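Local coordinates for flavin reductase domain protein, FMN-binding (Shewanella baltica, PDB 3HMZ) that binds flavin mononucleotide and probably works as a flavin-dependent oxidoreductase using NAD(H) or NADP(H), at residues F80-P85 with A131-K136; A36-I41 with I74-M79; D11-A16 with A159-F164; D177-H182 with Y190-S195. All blocks are in the same frame, centred on the assembly; numbering follows the deposited sequence.

Interaction 1 (F80-P85 with A131-K136); sequences FVIQVP and AWLACK
Cys135 lays its CB over one face of the Phe80 ring, almost straight above the centre and 3.7 Å from the centroid, a CH-pi contact; Ile82 CG1 lies in the ring plane at its edge. The sulfur sits obliquely, Cys135 SG 4.5 Å from the Phe80 centroid, a sulfur-aromatic contact. Phe80 takes this position because CG stands between its backbone N and carbonyl carbon (chi1 57°), which folds the ring toward the neighbouring strand. On the opposite face of the sheet, Gln83 OE1 meets the edge of the Trp132 indole in its plane, 3.4 Å from Trp132 CD1, with amide and ring planes 86° apart. Gln83 OE1 accepts from Val126 N and Trp132 NE1 donates to Val126 O, while Gln83 NE2 donates to Ser35 OG and Leu33 O. Between these two layers of side chains the strands run antiparallel at 161°. Phe80 with Cys135 and Ile82 with Leu133 form hydrogen-bonded pairs, the shortest link being Leu133 N to Ile82 O at 2.7 Å. Strand 32-38 flanks 79-84 and strand 149-160 flanks 131-138, placing the pair inside the domain's antiparallel sheet. Apolar packing therefore governs the Phe80 face, whereas the Gln83 face buries an amide whose oxygen and nitrogen are both hydrogen-bonded.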
# COMPACT_ATOMS: atom_id res chain seq x y z
N PHE A 80 -13.11 7.19 11.76
CA PHE A 80 -13.47 6.64 10.45
C PHE A 80 -13.25 5.14 10.47
O PHE A 80 -12.68 4.58 11.40
CB PHE A 80 -12.71 7.34 9.31
CG PHE A 80 -11.20 7.29 9.43
CD1 PHE A 80 -10.51 8.26 10.16
CD2 PHE A 80 -10.47 6.34 8.72
CE1 PHE A 80 -9.14 8.25 10.25
CE2 PHE A 80 -9.08 6.33 8.79
CZ PHE A 80 -8.41 7.30 9.55
N VAL A 81 -13.73 4.50 9.40
CA VAL A 81 -13.52 3.08 9.19
C VAL A 81 -12.76 2.93 7.86
O VAL A 81 -13.03 3.62 6.85
CB VAL A 81 -14.82 2.24 9.15
CG1 VAL A 81 -14.53 0.75 8.83
CG2 VAL A 81 -15.62 2.39 10.46
N ILE A 82 -11.77 2.04 7.90
CA ILE A 82 -11.05 1.57 6.70
C ILE A 82 -11.51 0.14 6.50
O ILE A 82 -11.49 -0.68 7.43
CB ILE A 82 -9.53 1.60 6.89
CG1 ILE A 82 -9.04 3.06 7.03
CG2 ILE A 82 -8.79 0.89 5.74
CD1 ILE A 82 -9.31 3.94 5.81
N GLN A 83 -11.97 -0.17 5.30
CA GLN A 83 -12.45 -1.51 5.01
C GLN A 83 -11.97 -1.96 3.64
O GLN A 83 -11.74 -1.15 2.76
CB GLN A 83 -13.98 -1.61 5.15
CG GLN A 83 -14.79 -0.55 4.39
CD GLN A 83 -15.50 0.39 5.30
OE1 GLN A 83 -16.45 -0.04 5.97
NE2 GLN A 83 -15.09 1.66 5.31
N VAL A 84 -11.81 -3.27 3.51
CA VAL A 84 -11.23 -3.90 2.33
C VAL A 84 -12.33 -4.42 1.43
O VAL A 84 -12.97 -5.43 1.78
CB VAL A 84 -10.26 -5.03 2.76
CG1 VAL A 84 -9.62 -5.65 1.54
CG2 VAL A 84 -9.14 -4.51 3.72
N PRO A 85 -12.56 -3.78 0.28
CA PRO A 85 -13.58 -4.27 -0.63
C PRO A 85 -13.11 -5.53 -1.37
O PRO A 85 -11.93 -5.89 -1.37
CB PRO A 85 -13.80 -3.08 -1.57
CG PRO A 85 -12.48 -2.45 -1.63
CD PRO A 85 -11.98 -2.54 -0.21
N ALA A 131 -12.97 -7.11 5.37
CA ALA A 131 -12.36 -6.72 6.64
C ALA A 131 -12.63 -5.26 6.90
O ALA A 131 -12.81 -4.48 5.94
CB ALA A 131 -10.82 -6.97 6.57
N TRP A 132 -12.66 -4.90 8.19
CA TRP A 132 -12.95 -3.55 8.65
C TRP A 132 -12.04 -3.20 9.82
O TRP A 132 -11.80 -4.04 10.69
CB TRP A 132 -14.39 -3.44 9.14
CG TRP A 132 -15.45 -3.89 8.17
CD1 TRP A 132 -16.20 -3.10 7.36
CD2 TRP A 132 -15.90 -5.23 7.96
NE1 TRP A 132 -17.07 -3.86 6.62
CE2 TRP A 132 -16.90 -5.18 6.96
CE3 TRP A 132 -15.53 -6.47 8.47
CZ2 TRP A 132 -17.55 -6.30 6.52
CZ3 TRP A 132 -16.17 -7.58 8.05
CH2 TRP A 132 -17.17 -7.50 7.07
N LEU A 133 -11.56 -1.96 9.83
CA LEU A 133 -10.71 -1.42 10.86
C LEU A 133 -11.32 -0.09 11.34
O LEU A 133 -11.44 0.86 10.55
CB LEU A 133 -9.30 -1.20 10.34
CG LEU A 133 -8.54 -2.43 9.77
CD1 LEU A 133 -8.82 -2.71 8.29
CD2 LEU A 133 -7.01 -2.25 9.97
N ALA A 134 -11.72 -0.03 12.62
CA ALA A 134 -12.23 1.20 13.24
C ALA A 134 -11.01 2.05 13.65
O ALA A 134 -10.10 1.55 14.30
CB ALA A 134 -13.06 0.88 14.42
N CYS A 135 -11.02 3.32 13.25
CA CYS A 135 -9.87 4.20 13.37
C CYS A 135 -10.20 5.50 14.10
O CYS A 135 -11.24 6.11 13.88
CB CYS A 135 -9.34 4.57 11.99
SG CYS A 135 -8.78 3.16 11.01
N LYS A 136 -9.27 5.89 14.96
CA LYS A 136 -9.34 7.13 15.72
C LYS A 136 -8.20 8.01 15.21
O LYS A 136 -7.03 7.66 15.36
CB LYS A 136 -9.19 6.90 17.21
CG LYS A 136 -9.29 8.18 18.08
CD LYS A 136 -9.03 7.83 19.52
CE LYS A 136 -9.18 9.08 20.38
NZ LYS A 136 -8.81 8.79 21.81

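Interaction 2 (A36-I41 with I74-M79); sequences ARSQGI and IEQSGM
Ala36 and Ser38, at the end of strand 32-38, face the last turn of helix 69-77, with the CA atoms of Ser38 and Ser77 6.0 Å apart. The strand leaves through a type I' turn from Ser38 to Ile41, closed by paired backbone bonds. Gly78 is the first residue past the helix, and its positive phi (71°) turns the chain into strand 79-84; its N still bonds to Ile74 O. A water joins the two backbones, accepting from Arg37 N and donating to Met79 O, each at 2.8 Å. Strands 32-38 and 79-84 are neighbours in the antiparallel sheet of this FMN-binding domain, so the water fills in where their pairing gives way. Among the side chains, Ala36 CB packs on Ile74 CG1 at 3.8 Å, close to the FMN-binding Thr70. In the conformer modelled here, Ser38 OG donates to Gln76 OE1 across 2.6 Å, tilted 21° from the amide plane. A first torsion of -174° carries the hydroxyl toward the helix, and the extended Gln76 chain comes to meet it. Ser77 CB rests 3.4 Å from Arg37 O, and its hydroxyl bonds to Phe73 O. The Arg37 guanidinium heads away, to salt bridges with Asp42, Asp122 and Glu117.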
# COMPACT_ATOMS: atom_id res chain seq x y z
N ALA A 36 -17.08 7.39 7.04
CA ALA A 36 -17.11 8.31 8.17
C ALA A 36 -18.51 8.87 8.33
O ALA A 36 -19.32 8.82 7.39
CB ALA A 36 -16.06 9.46 7.99
N ARG A 37 -18.75 9.39 9.53
CA ARG A 37 -20.01 9.99 9.91
C ARG A 37 -19.79 11.37 10.53
O ARG A 37 -18.90 11.55 11.34
CB ARG A 37 -20.67 9.10 10.93
CG ARG A 37 -22.06 9.56 11.41
CD ARG A 37 -22.62 8.51 12.34
NE ARG A 37 -23.00 7.31 11.58
CZ ARG A 37 -23.44 6.16 12.07
NH1 ARG A 37 -23.58 5.94 13.36
NH2 ARG A 37 -23.78 5.21 11.21
N SER A 38 -20.65 12.31 10.17
CA SER A 38 -20.59 13.64 10.80
C SER A 38 -22.02 14.17 10.87
O SER A 38 -22.72 14.19 9.85
CB SER A 38 -19.72 14.60 10.04
OG SER A 38 -19.59 15.84 10.78
N GLN A 39 -22.41 14.57 12.09
CA GLN A 39 -23.74 15.11 12.37
C GLN A 39 -24.83 14.22 11.77
O GLN A 39 -25.78 14.66 11.10
CB GLN A 39 -23.79 16.59 11.95
CG GLN A 39 -22.86 17.45 12.79
CD GLN A 39 -23.13 17.31 14.28
OE1 GLN A 39 -22.21 17.19 15.09
NE2 GLN A 39 -24.41 17.29 14.65
N GLY A 40 -24.65 12.91 11.99
CA GLY A 40 -25.58 11.89 11.53
C GLY A 40 -25.62 11.52 10.06
O GLY A 40 -26.45 10.70 9.68
N ILE A 41 -24.73 12.08 9.26
CA ILE A 41 -24.68 11.82 7.83
C ILE A 41 -23.45 10.94 7.60
O ILE A 41 -22.38 11.22 8.12
CB ILE A 41 -24.52 13.12 7.00
CG1 ILE A 41 -25.65 14.14 7.33
CG2 ILE A 41 -24.48 12.78 5.51
CD1 ILE A 41 -27.03 13.64 6.96
N ILE A 74 -14.11 13.42 8.57
CA ILE A 74 -13.02 12.95 9.45
C ILE A 74 -12.45 14.07 10.33
O ILE A 74 -12.20 13.87 11.51
CB ILE A 74 -11.95 12.21 8.65
CG1 ILE A 74 -12.58 10.90 8.15
CG2 ILE A 74 -10.73 11.90 9.52
CD1 ILE A 74 -11.72 10.08 7.17
N GLU A 75 -12.27 15.25 9.74
CA GLU A 75 -11.77 16.40 10.48
C GLU A 75 -12.75 16.80 11.57
O GLU A 75 -12.32 17.14 12.67
CB GLU A 75 -11.54 17.56 9.54
CG GLU A 75 -10.32 17.38 8.61
CD GLU A 75 -10.30 18.33 7.43
OE1 GLU A 75 -11.37 18.87 7.04
OE2 GLU A 75 -9.22 18.53 6.85
N GLN A 76 -14.04 16.70 11.28
CA GLN A 76 -15.07 17.07 12.23
C GLN A 76 -15.25 16.03 13.34
O GLN A 76 -15.36 16.36 14.49
CB GLN A 76 -16.38 17.36 11.50
CG GLN A 76 -16.34 18.58 10.60
CD GLN A 76 -17.53 18.70 9.64
OE1 GLN A 76 -18.34 17.78 9.49
NE2 GLN A 76 -17.63 19.86 8.98
N SER A 77 -15.26 14.74 12.98
CA SER A 77 -15.52 13.69 13.96
C SER A 77 -14.32 13.00 14.61
O SER A 77 -14.47 12.41 15.68
CB SER A 77 -16.41 12.62 13.31
OG SER A 77 -15.66 11.88 12.36
N GLY A 78 -13.18 13.01 13.92
CA GLY A 78 -11.97 12.34 14.39
C GLY A 78 -11.98 10.82 14.36
O GLY A 78 -11.16 10.19 15.00
N MSE A 79 -12.95 10.26 13.63
CA MSE A 79 -13.15 8.80 13.56
C MSE A 79 -13.50 8.40 12.13
O MSE A 79 -14.14 9.14 11.41
CB MSE A 79 -14.33 8.38 14.44
CG MSE A 79 -14.21 8.65 15.93
SE MSE A 79 -12.94 7.47 16.80
CE MSE A 79 -13.54 5.71 16.30
O HOH W 1 -16.88 9.42 11.65

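Interaction 3 (D11-A16 with A159-F164); sequences DNNIAA and ADTQVF
Ala159 pairs with Ala15 through two backbone hydrogen bonds, Ala15 N to Ala159 O at 3.0 Å and Ala159 N to Ala15 O at 2.9 Å. Asp160 comes next, opposite Ile14 in a non-hydrogen-bonded pair. Its first torsion (174°) points CG away from the backbone N, and the carboxylate swings back along the N-terminal segment to cross the Asn12 amide, their planes 29° apart. Asp160 OD2 comes within 3.2 Å of Asn12 CG, and the angle is too poor for a bond to Asn12 ND2; instead Asp160 OD2, Asn12 OD1 and Gln162 OE1 converge on Lys178 NZ in its modelled conformer, the first through a salt bridge. Asp160 OD1 receives a water that also accepts from Asn13 N, and it accepts from Gln162 N at 2.9 Å from above the carboxylate plane, which makes an Asx turn where the strand ends. Strand 14-16 thus adds itself, antiparallel, to strand 149-160, joining the N-terminal segment to the sheet away from the FMN-binding residues. With alanine in place of Asp160, Lys178 would probably lose its carboxylate mate, and the Gln162 N-H and bridging water their acceptor. Thr161 makes two links to Asn13: its N donates nearly straight to Asn13 O (N-H...O angle 171°), and its OG1 reaches Asn13 OD1 at 2.9 Å on an in-plane lone pair. Its other branch, Thr161 CG2, presses on Ala15 CB at 3.4 Å, tighter than usual for two carbons. Val163 N and Phe164 N share Asp160 O, and the turn starting at Asp160 is closed by its main-chain oxygen as well as its carboxylate.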
# COMPACT_ATOMS: atom_id res chain seq x y z
N ASP A 11 -25.16 -15.48 5.12
CA ASP A 11 -24.44 -14.29 5.56
C ASP A 11 -23.01 -14.60 5.90
O ASP A 11 -22.72 -15.68 6.40
CB ASP A 11 -25.08 -13.72 6.81
CG ASP A 11 -26.43 -13.09 6.54
OD1 ASP A 11 -26.83 -13.02 5.36
OD2 ASP A 11 -27.05 -12.64 7.52
N ASN A 12 -22.13 -13.64 5.62
CA ASN A 12 -20.73 -13.82 5.94
C ASN A 12 -20.59 -13.86 7.46
O ASN A 12 -21.31 -13.16 8.19
CB ASN A 12 -19.86 -12.69 5.32
CG ASN A 12 -19.84 -12.72 3.79
OD1 ASN A 12 -19.96 -13.80 3.18
ND2 ASN A 12 -19.68 -11.55 3.16
N ASN A 13 -19.72 -14.75 7.92
CA ASN A 13 -19.43 -14.88 9.34
C ASN A 13 -18.31 -13.88 9.69
O ASN A 13 -17.20 -14.03 9.20
CB ASN A 13 -18.94 -16.29 9.60
CG ASN A 13 -18.66 -16.54 11.04
OD1 ASN A 13 -17.51 -16.80 11.43
ND2 ASN A 13 -19.70 -16.42 11.88
N ILE A 14 -18.62 -12.91 10.52
CA ILE A 14 -17.67 -11.87 10.97
C ILE A 14 -17.10 -12.25 12.32
O ILE A 14 -17.86 -12.62 13.24
CB ILE A 14 -18.35 -10.49 11.14
CG1 ILE A 14 -18.90 -9.99 9.80
CG2 ILE A 14 -17.37 -9.44 11.73
CD1 ILE A 14 -19.64 -8.65 9.86
N ALA A 15 -15.78 -12.15 12.46
CA ALA A 15 -15.10 -12.37 13.72
C ALA A 15 -14.19 -11.18 13.97
O ALA A 15 -13.71 -10.54 13.03
CB ALA A 15 -14.27 -13.67 13.67
N ALA A 16 -13.92 -10.91 15.25
CA ALA A 16 -12.88 -9.97 15.61
C ALA A 16 -11.51 -10.54 15.16
O ALA A 16 -11.29 -11.75 15.12
CB ALA A 16 -12.81 -9.74 17.14
N ALA A 159 -13.11 -9.25 10.48
CA ALA A 159 -13.06 -9.77 9.14
C ALA A 159 -13.98 -10.94 8.92
O ALA A 159 -14.34 -11.66 9.86
CB ALA A 159 -11.58 -10.15 8.76
N ASP A 160 -14.32 -11.13 7.65
CA ASP A 160 -15.09 -12.29 7.18
C ASP A 160 -14.18 -13.51 7.30
O ASP A 160 -13.18 -13.61 6.59
CB ASP A 160 -15.51 -12.01 5.73
CG ASP A 160 -16.18 -13.13 5.05
OD1 ASP A 160 -16.22 -14.26 5.56
OD2 ASP A 160 -16.67 -12.83 3.94
N THR A 161 -14.59 -14.46 8.13
CA THR A 161 -13.77 -15.62 8.40
C THR A 161 -13.56 -16.55 7.22
O THR A 161 -12.67 -17.38 7.28
CB THR A 161 -14.30 -16.44 9.57
OG1 THR A 161 -15.63 -16.90 9.29
CG2 THR A 161 -14.28 -15.61 10.90
N GLN A 162 -14.39 -16.45 6.19
CA GLN A 162 -14.12 -17.25 4.98
C GLN A 162 -12.86 -16.77 4.23
O GLN A 162 -12.22 -17.57 3.52
CB GLN A 162 -15.28 -17.20 4.02
CG GLN A 162 -15.14 -18.25 2.93
CD GLN A 162 -16.36 -18.38 2.08
OE1 GLN A 162 -17.04 -17.40 1.78
NE2 GLN A 162 -16.64 -19.64 1.64
N VAL A 163 -12.52 -15.48 4.40
CA VAL A 163 -11.36 -14.98 3.65
C VAL A 163 -10.19 -14.57 4.53
O VAL A 163 -9.08 -14.61 4.07
CB VAL A 163 -11.79 -13.93 2.64
CG1 VAL A 163 -12.26 -12.71 3.36
CG2 VAL A 163 -10.69 -13.62 1.66
N PHE A 164 -10.41 -14.24 5.82
CA PHE A 164 -9.33 -13.95 6.75
C PHE A 164 -9.70 -14.57 8.08
O PHE A 164 -10.78 -14.30 8.62
CB PHE A 164 -9.12 -12.45 6.90
CG PHE A 164 -7.93 -12.09 7.76
CD1 PHE A 164 -8.03 -12.02 9.14
CD2 PHE A 164 -6.71 -11.82 7.19
CE1 PHE A 164 -6.92 -11.67 9.92
CE2 PHE A 164 -5.62 -11.46 7.93
CZ PHE A 164 -5.72 -11.38 9.30
O HOH W 2 -18.16 -16.13 5.92

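Interaction 4 (D177-H182 with Y190-S195); sequences DKRSLH and YAIGES. With EDO (1,2-ethanediol), chain H.
With CG1 of Ile192 opposite the backbone N (chi1 -160°), CD1 lies by the His182 imidazole and CG2 by Arg179; the backbone itself places CB near the ring. In His182, chi1 -57° with chi2 -106° turns NE2 back to hydrogen-bond Ser180 OG at 2.8 Å, while Ile192 CB packs 3.8 Å from His182 NE2. The Arg179 chain, extended from CG to NE, crosses the Ile192 side chain at about a right angle. In the modelled conformer its NH1 donates to Ile192 O at 2.9 Å and Gly193 O at 3.0 Å, each carbonyl being met from above its plane; a water links Arg179 NH2 to Gly193 O. Arg179 and Ser180 lead into the hairpin of strands 181-185 and 188-197, where His182 and Tyr190 form an antiparallel hydrogen-bonded pair. At the dimer interface His182 ND1 bonds to His28 O of the second subunit, and Tyr190 joins a beta ladder with that chain. A leucine at His182 would probably cost Ser180 OG one of its two imidazole partners (His28 NE2 is the other) and His28 O of the second subunit this donor. One guanidinium can thus grip two successive carbonyls, while the imidazole connects Ser180 with the neighbouring subunit.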
# COMPACT_ATOMS: atom_id res chain seq x y z
N ASP A 177 -14.58 -14.18 -5.85
CA ASP A 177 -15.12 -12.82 -5.76
C ASP A 177 -14.85 -12.14 -4.41
O ASP A 177 -15.28 -11.00 -4.25
CB ASP A 177 -16.56 -12.70 -6.21
CG ASP A 177 -17.54 -13.32 -5.31
OD1 ASP A 177 -17.19 -13.86 -4.23
OD2 ASP A 177 -18.75 -13.25 -5.71
N LYS A 178 -14.17 -12.81 -3.48
CA LYS A 178 -13.78 -12.15 -2.22
C LYS A 178 -12.35 -11.62 -2.26
O LYS A 178 -11.90 -10.99 -1.32
CB LYS A 178 -13.99 -13.07 -1.02
CG LYS A 178 -15.47 -13.39 -0.79
CD LYS A 178 -15.71 -14.01 0.59
CE LYS A 178 -17.15 -14.22 0.81
NZ LYS A 178 -17.47 -14.77 2.18
N ARG A 179 -11.64 -11.82 -3.37
CA ARG A 179 -10.29 -11.27 -3.49
C ARG A 179 -10.31 -9.74 -3.36
O ARG A 179 -11.29 -9.05 -3.72
CB ARG A 179 -9.64 -11.73 -4.79
CG ARG A 179 -9.18 -13.16 -4.71
CD ARG A 179 -8.80 -13.82 -6.02
NE ARG A 179 -8.40 -15.20 -5.72
CZ ARG A 179 -7.20 -15.55 -5.27
NH1 ARG A 179 -6.27 -14.65 -5.09
NH2 ARG A 179 -6.91 -16.82 -4.99
N SER A 180 -9.21 -9.18 -2.82
CA SER A 180 -9.08 -7.74 -2.71
C SER A 180 -8.73 -7.12 -4.07
O SER A 180 -8.27 -7.81 -4.99
CB SER A 180 -8.03 -7.37 -1.66
OG SER A 180 -6.78 -8.04 -1.88
N LEU A 181 -9.02 -5.83 -4.16
CA LEU A 181 -8.78 -5.02 -5.32
C LEU A 181 -7.63 -4.07 -5.09
O LEU A 181 -7.50 -3.50 -4.02
CB LEU A 181 -10.02 -4.20 -5.64
CG LEU A 181 -11.25 -4.93 -6.17
CD1 LEU A 181 -12.51 -3.99 -6.14
CD2 LEU A 181 -10.98 -5.44 -7.60
N HIS A 182 -6.83 -3.90 -6.15
CA HIS A 182 -5.58 -3.13 -6.13
C HIS A 182 -5.59 -2.22 -7.34
O HIS A 182 -5.39 -2.65 -8.46
CB HIS A 182 -4.38 -4.10 -6.09
CG HIS A 182 -4.42 -5.04 -4.92
ND1 HIS A 182 -3.58 -4.90 -3.84
CD2 HIS A 182 -5.25 -6.06 -4.61
CE1 HIS A 182 -3.87 -5.83 -2.94
NE2 HIS A 182 -4.91 -6.52 -3.37
N TYR A 190 -6.30 -4.62 -10.34
CA TYR A 190 -5.90 -6.02 -10.28
C TYR A 190 -6.45 -6.61 -8.99
O TYR A 190 -6.43 -5.98 -7.93
CB TYR A 190 -4.39 -6.21 -10.28
CG TYR A 190 -3.75 -5.86 -11.55
CD1 TYR A 190 -3.77 -6.73 -12.61
CD2 TYR A 190 -3.09 -4.65 -11.69
CE1 TYR A 190 -3.17 -6.39 -13.84
CE2 TYR A 190 -2.47 -4.31 -12.88
CZ TYR A 190 -2.51 -5.18 -13.96
OH TYR A 190 -1.89 -4.85 -15.15
N ALA A 191 -6.96 -7.83 -9.10
CA ALA A 191 -7.30 -8.62 -7.92
C ALA A 191 -6.02 -9.22 -7.36
O ALA A 191 -5.05 -9.46 -8.10
CB ALA A 191 -8.29 -9.75 -8.29
N ILE A 192 -5.99 -9.49 -6.06
CA ILE A 192 -4.87 -10.19 -5.49
C ILE A 192 -4.84 -11.61 -6.12
O ILE A 192 -5.88 -12.17 -6.47
CB ILE A 192 -4.99 -10.23 -3.94
CG1 ILE A 192 -3.65 -10.51 -3.26
CG2 ILE A 192 -6.11 -11.18 -3.46
CD1 ILE A 192 -2.51 -9.49 -3.63
N GLY A 193 -3.63 -12.16 -6.21
CA GLY A 193 -3.40 -13.43 -6.86
C GLY A 193 -2.87 -14.56 -6.02
O GLY A 193 -3.28 -14.74 -4.89
N GLU A 194 -1.98 -15.33 -6.62
CA GLU A 194 -1.45 -16.58 -6.10
C GLU A 194 -0.58 -16.42 -4.85
O GLU A 194 0.24 -15.51 -4.78
CB GLU A 194 -0.61 -17.22 -7.24
CG GLU A 194 -0.02 -18.55 -6.97
CD GLU A 194 0.69 -19.16 -8.19
OE1 GLU A 194 0.86 -18.45 -9.23
OE2 GLU A 194 1.08 -20.38 -8.07
N SER A 195 -0.71 -17.37 -3.91
CA SER A 195 0.10 -17.41 -2.73
C SER A 195 1.46 -18.02 -3.04
O SER A 195 1.55 -19.03 -3.74
CB SER A 195 -0.55 -18.25 -1.65
OG SER A 195 0.16 -18.06 -0.42
C1 EDO H . -19.80 -11.38 -2.15
O1 EDO H . -18.38 -11.06 -2.11
C2 EDO H . -20.24 -11.45 -3.61
O2 EDO H . -20.83 -12.64 -4.10
O HOH W 3 -4.58 -16.80 -3.78

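How the interactions relate
Interactions 1, 2 and 3 all reach the seven-stranded antiparallel sheet. Interaction 1 is central, about 4 Å from the chain's centre, with interactions 2 and 3 each about 14 Å from it, centre to centre. Interaction 2 touches it where Ile74 CD1 packs on Phe80 CB (3.6 Å), interaction 3 where Trp132 CH2 meets Ile14 CD1 (3.9 Å). Interaction 4 belongs to the separate C-terminal hairpin facing the second subunit, its centre about 30 Å from that of interaction 2 and 18 Å from that of interaction 1, where Val84 CG1 packs on Ser180 CB (4.0 Å). Along the chain, interaction 3 spans interactions 2 and 1, and interaction 4 follows; Lys178, just ahead of the hairpin, joins it to the end of strand 149-160.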